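Local coordinates for protein glycosyl hydrolase, family 38 (Enterococcus faecalis, PDB 5KBP) that probably hydrolyses alpha-mannosidic linkages in carbohydrates, as a metal-binding glycoside hydrolase of family 38, at residues S603-V614 / T640-T651. Residues are numbered along the deposited sequence; the frame is centred on the assembly and turned at random.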
loop_
_atom_site.group_PDB
_atom_site.type_symbol
_atom_site.label_atom_id
_atom_site.label_comp_id
_atom_site.label_asym_id
_atom_site.label_seq_id
_atom_site.Cartn_x
_atom_site.Cartn_y
_atom_site.Cartn_z
ATOM N N SER A 603 13.730 -17.136 31.787
ATOM C CA SER A 603 14.277 -16.695 30.513
ATOM C C SER A 603 15.659 -16.094 30.720
ATOM O O SER A 603 15.932 -15.455 31.740
ATOM C CB SER A 603 13.366 -15.666 29.827
ATOM O OG SER A 603 13.331 -14.452 30.558
ATOM N N TYR A 604 16.527 -16.307 29.733
ATOM C CA TYR A 604 17.878 -15.762 29.717
ATOM C C TYR A 604 18.068 -14.885 28.489
ATOM O O TYR A 604 17.526 -15.173 27.416
ATOM C CB TYR A 604 18.929 -16.878 29.704
ATOM C CG TYR A 604 19.277 -17.435 31.065
ATOM C CD1 TYR A 604 18.430 -18.322 31.712
ATOM C CD2 TYR A 604 20.464 -17.085 31.694
ATOM C CE1 TYR A 604 18.749 -18.837 32.952
ATOM C CE2 TYR A 604 20.792 -17.596 32.935
ATOM C CZ TYR A 604 19.930 -18.472 33.558
ATOM O OH TYR A 604 20.248 -18.988 34.791
ATOM N N GLN A 605 18.845 -13.818 28.649
ATOM C CA GLN A 605 19.247 -12.970 27.537
ATOM C C GLN A 605 20.689 -13.287 27.172
ATOM O O GLN A 605 21.569 -13.281 28.040
ATOM C CB GLN A 605 19.110 -11.488 27.887
ATOM C CG GLN A 605 19.351 -10.557 26.707
ATOM C CD GLN A 605 19.729 -9.153 27.133
ATOM O OE1 GLN A 605 20.700 -8.955 27.864
ATOM N NE2 GLN A 605 18.965 -8.168 26.674
ATOM N N ILE A 606 20.927 -13.574 25.896
ATOM C CA ILE A 606 22.261 -13.863 25.385
ATOM C C ILE A 606 22.630 -12.765 24.398
ATOM O O ILE A 606 21.964 -12.599 23.369
ATOM C CB ILE A 606 22.334 -15.245 24.716
ATOM C CG1 ILE A 606 21.898 -16.335 25.696
ATOM C CG2 ILE A 606 23.743 -15.512 24.213
ATOM C CD1 ILE A 606 21.854 -17.719 25.090
ATOM N N LYS A 607 23.686 -12.019 24.711
ATOM C CA LYS A 607 24.171 -10.939 23.864
ATOM C C LYS A 607 25.522 -11.315 23.275
ATOM O O LYS A 607 26.456 -11.652 24.011
ATOM C CB LYS A 607 24.288 -9.630 24.648
ATOM C CG LYS A 607 22.998 -8.833 24.733
ATOM C CD LYS A 607 23.245 -7.477 25.370
ATOM C CE LYS A 607 22.002 -6.606 25.335
ATOM N NZ LYS A 607 22.271 -5.256 25.904
ATOM N N GLN A 608 25.622 -11.251 21.949
ATOM C CA GLN A 608 26.861 -11.519 21.232
ATOM C C GLN A 608 27.084 -10.418 20.206
ATOM O O GLN A 608 26.181 -10.103 19.424
ATOM C CB GLN A 608 26.821 -12.885 20.542
ATOM C CG GLN A 608 26.746 -14.067 21.492
ATOM C CD GLN A 608 25.911 -15.202 20.935
ATOM O OE1 GLN A 608 24.932 -14.973 20.227
ATOM N NE2 GLN A 608 26.297 -16.434 21.249
ATOM N N THR A 609 28.278 -9.834 20.218
ATOM C CA THR A 609 28.683 -8.836 19.238
ATOM C C THR A 609 29.782 -9.423 18.363
ATOM O O THR A 609 30.791 -9.920 18.875
ATOM C CB THR A 609 29.171 -7.553 19.917
ATOM O OG1 THR A 609 28.068 -6.892 20.547
ATOM C CG2 THR A 609 29.801 -6.613 18.898
ATOM N N VAL A 610 29.578 -9.374 17.049
ATOM C CA VAL A 610 30.541 -9.895 16.091
ATOM C C VAL A 610 30.788 -8.840 15.023
ATOM O O VAL A 610 29.914 -8.024 14.710
ATOM C CB VAL A 610 30.063 -11.228 15.466
ATOM C CG1 VAL A 610 29.061 -10.984 14.343
ATOM C CG2 VAL A 610 31.247 -12.043 14.983
ATOM N N MET A 611 31.999 -8.846 14.473
ATOM C CA MET A 611 32.419 -7.866 13.479
ATOM C C MET A 611 32.203 -8.442 12.086
ATOM O O MET A 611 32.830 -9.440 11.717
ATOM C CB MET A 611 33.881 -7.478 13.684
ATOM C CG MET A 611 34.161 -6.857 15.040
ATOM S SD MET A 611 33.364 -5.252 15.264
ATOM C CE MET A 611 34.189 -4.289 13.999
ATOM N N LEU A 612 31.323 -7.808 11.315
ATOM C CA LEU A 612 30.965 -8.310 10.001
ATOM C C LEU A 612 31.389 -7.333 8.911
ATOM O O LEU A 612 31.419 -6.118 9.134
ATOM C CB LEU A 612 29.455 -8.558 9.897
ATOM C CG LEU A 612 28.873 -9.644 10.801
ATOM C CD1 LEU A 612 27.408 -9.877 10.471
ATOM C CD2 LEU A 612 29.672 -10.930 10.665
ATOM N N PRO A 613 31.741 -7.838 7.729
ATOM C CA PRO A 613 31.974 -6.949 6.587
ATOM C C PRO A 613 30.737 -6.109 6.299
ATOM O O PRO A 613 29.608 -6.597 6.358
ATOM C CB PRO A 613 32.280 -7.919 5.441
ATOM C CG PRO A 613 32.803 -9.144 6.121
ATOM C CD PRO A 613 32.031 -9.246 7.404
ATOM N N VAL A 614 30.962 -4.828 5.996
ATOM C CA VAL A 614 29.847 -3.911 5.774
ATOM C C VAL A 614 29.022 -4.351 4.572
ATOM O O VAL A 614 27.789 -4.242 4.573
ATOM C CB VAL A 614 30.369 -2.471 5.613
ATOM C CG1 VAL A 614 29.220 -1.510 5.351
ATOM C CG2 VAL A 614 31.141 -2.057 6.852
ATOM N N THR A 640 36.416 -3.690 5.310
ATOM C CA THR A 640 35.936 -2.772 6.334
ATOM C C THR A 640 34.904 -3.481 7.202
ATOM O O THR A 640 33.898 -3.985 6.692
ATOM C CB THR A 640 35.329 -1.524 5.696
ATOM O OG1 THR A 640 36.291 -0.915 4.825
ATOM C CG2 THR A 640 34.918 -0.523 6.766
ATOM N N LEU A 641 35.149 -3.514 8.508
ATOM C CA LEU A 641 34.302 -4.236 9.444
ATOM C C LEU A 641 33.435 -3.268 10.241
ATOM O O LEU A 641 33.804 -2.110 10.465
ATOM C CB LEU A 641 35.146 -5.091 10.394
ATOM C CG LEU A 641 36.119 -6.056 9.712
ATOM C CD1 LEU A 641 36.866 -6.886 10.745
ATOM C CD2 LEU A 641 35.392 -6.953 8.719
ATOM N N ARG A 642 32.273 -3.761 10.669
ATOM C CA ARG A 642 31.291 -2.989 11.410
ATOM C C ARG A 642 30.689 -3.884 12.485
ATOM O O ARG A 642 30.433 -5.071 12.230
ATOM C CB ARG A 642 30.184 -2.461 10.485
ATOM C CG ARG A 642 29.247 -1.444 11.118
ATOM C CD ARG A 642 27.961 -1.310 10.315
ATOM N NE ARG A 642 27.043 -0.330 10.890
ATOM C CZ ARG A 642 26.773 0.850 10.344
ATOM N NH1 ARG A 642 27.344 1.199 9.199
ATOM N NH2 ARG A 642 25.925 1.681 10.936
ATOM N N PRO A 643 30.466 -3.359 13.691
ATOM C CA PRO A 643 29.877 -4.182 14.754
ATOM C C PRO A 643 28.481 -4.666 14.390
ATOM O O PRO A 643 27.716 -3.982 13.707
ATOM C CB PRO A 643 29.843 -3.235 15.957
ATOM C CG PRO A 643 30.915 -2.234 15.676
ATOM C CD PRO A 643 30.894 -2.040 14.189
ATOM N N PHE A 644 28.158 -5.872 14.862
ATOM C CA PHE A 644 26.864 -6.497 14.588
ATOM C C PHE A 644 26.483 -7.300 15.829
ATOM O O PHE A 644 27.033 -8.378 16.064
ATOM C CB PHE A 644 26.936 -7.376 13.346
ATOM C CG PHE A 644 25.640 -8.060 13.006
ATOM C CD1 PHE A 644 24.680 -7.414 12.245
ATOM C CD2 PHE A 644 25.391 -9.354 13.433
ATOM C CE1 PHE A 644 23.490 -8.041 11.926
ATOM C CE2 PHE A 644 24.202 -9.987 13.117
ATOM C CZ PHE A 644 23.252 -9.330 12.362
ATOM N N GLU A 645 25.545 -6.770 16.611
ATOM C CA GLU A 645 25.162 -7.379 17.878
ATOM C C GLU A 645 23.972 -8.311 17.692
ATOM O O GLU A 645 23.036 -8.009 16.945
ATOM C CB GLU A 645 24.831 -6.300 18.912
ATOM C CG GLU A 645 24.606 -6.830 20.320
ATOM C CD GLU A 645 24.555 -5.726 21.358
ATOM O OE1 GLU A 645 24.810 -4.558 20.998
ATOM O OE2 GLU A 645 24.261 -6.026 22.535
ATOM N N ILE A 646 24.016 -9.452 18.377
ATOM C CA ILE A 646 22.967 -10.463 18.318
ATOM C C ILE A 646 22.448 -10.682 19.732
ATOM O O ILE A 646 23.226 -10.998 20.641
ATOM C CB ILE A 646 23.477 -11.780 17.713
ATOM C CG1 ILE A 646 24.147 -11.528 16.361
ATOM C CG2 ILE A 646 22.334 -12.770 17.557
ATOM C CD1 ILE A 646 24.715 -12.776 15.721
ATOM N N THR A 647 21.140 -10.515 19.919
ATOM C CA THR A 647 20.496 -10.682 21.218
ATOM C C THR A 647 19.410 -11.741 21.095
ATOM O O THR A 647 18.454 -11.569 20.330
ATOM C CB THR A 647 19.905 -9.361 21.719
ATOM O OG1 THR A 647 20.935 -8.368 21.784
ATOM C CG2 THR A 647 19.298 -9.542 23.105
ATOM N N THR A 648 19.553 -12.826 21.852
ATOM C CA THR A 648 18.618 -13.941 21.825
ATOM C C THR A 648 18.035 -14.147 23.216
ATOM O O THR A 648 18.772 -14.155 24.207
ATOM C CB THR A 648 19.302 -15.227 21.348
ATOM O OG1 THR A 648 19.918 -15.000 20.075
ATOM C CG2 THR A 648 18.288 -16.355 21.216
ATOM N N MET A 649 16.715 -14.310 23.284
ATOM C CA MET A 649 16.015 -14.597 24.531
ATOM C C MET A 649 15.636 -16.073 24.539
ATOM O O MET A 649 14.772 -16.502 23.768
ATOM C CB MET A 649 14.780 -13.711 24.680
ATOM C CG MET A 649 15.085 -12.240 24.915
ATOM S SD MET A 649 15.809 -11.917 26.534
ATOM C CE MET A 649 14.461 -12.390 27.616
ATOM N N VAL A 650 16.282 -16.846 25.405
ATOM C CA VAL A 650 15.989 -18.267 25.550
ATOM C C VAL A 650 14.998 -18.433 26.694
ATOM O O VAL A 650 15.297 -18.083 27.840
ATOM C CB VAL A 650 17.268 -19.080 25.803
ATOM C CG1 VAL A 650 16.942 -20.565 25.886
ATOM C CG2 VAL A 650 18.291 -18.811 24.713
ATOM N N THR A 651 13.821 -18.973 26.388
ATOM C CA THR A 651 12.731 -19.073 27.348
ATOM C C THR A 651 12.347 -20.531 27.565
ATOM O O THR A 651 12.282 -21.317 26.613
ATOM C CB THR A 651 11.506 -18.277 26.876
ATOM O OG1 THR A 651 11.898 -16.935 26.560
ATOM C CG2 THR A 651 10.440 -18.240 27.964
#
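From the Ser-603/Thr-651 pair to Pro-613/Leu-641, strands 603-613 and 641-651 run antiparallel as a twisted ladder, their segment axes at 139°; hydrogen-bonded pairs, from Tyr-604/Val-650 to Leu-612/Arg-642, alternate with non-hydrogen-bonded ones. At Phe-644 the bonding is uneven: its N makes a weak, bent bond to Val-610 O (123° at the hydrogen), whereas Val-610 N donates almost straight to Phe-644 O. Beyond the last pair, Val-614 N donates to Thr-640 O. On the face carrying Phe-644, Leu-612 CD1 makes a CH-pi contact over the ring, 3.9 Å from its centroid and displaced toward the rim. With CG anti to the backbone N (chi1 180°), the ring lies alongside Val-610, whose CG1 meets the ring edge at CD2 (4.1 Å). Farther along this face Ile-606 CD1 reaches diagonally to Val-650 CG2 at 3.7 Å. The other face is more polar and more exposed. There the extended Lys-607 chain passes Glu-645 OE2 with CD at 3.3 Å, while its NZ forms a long salt bridge of 4.0 Å to the same oxygen. Met-649, folded back at chi2 and chi3, lays SD 3.6 Å from Gln-605 CB. The two are adjacent strands of a large antiparallel sheet in the family 38 C-terminal domain: strand 591-597 flanks 601-613, strand 659-667 flanks 641-653, and Phe-562 of strand 555-566 packs against Gln-608, Ile-646 and Thr-648; Thr-648 OG1 is also hydrogen-bonded to Thr-663 OG1.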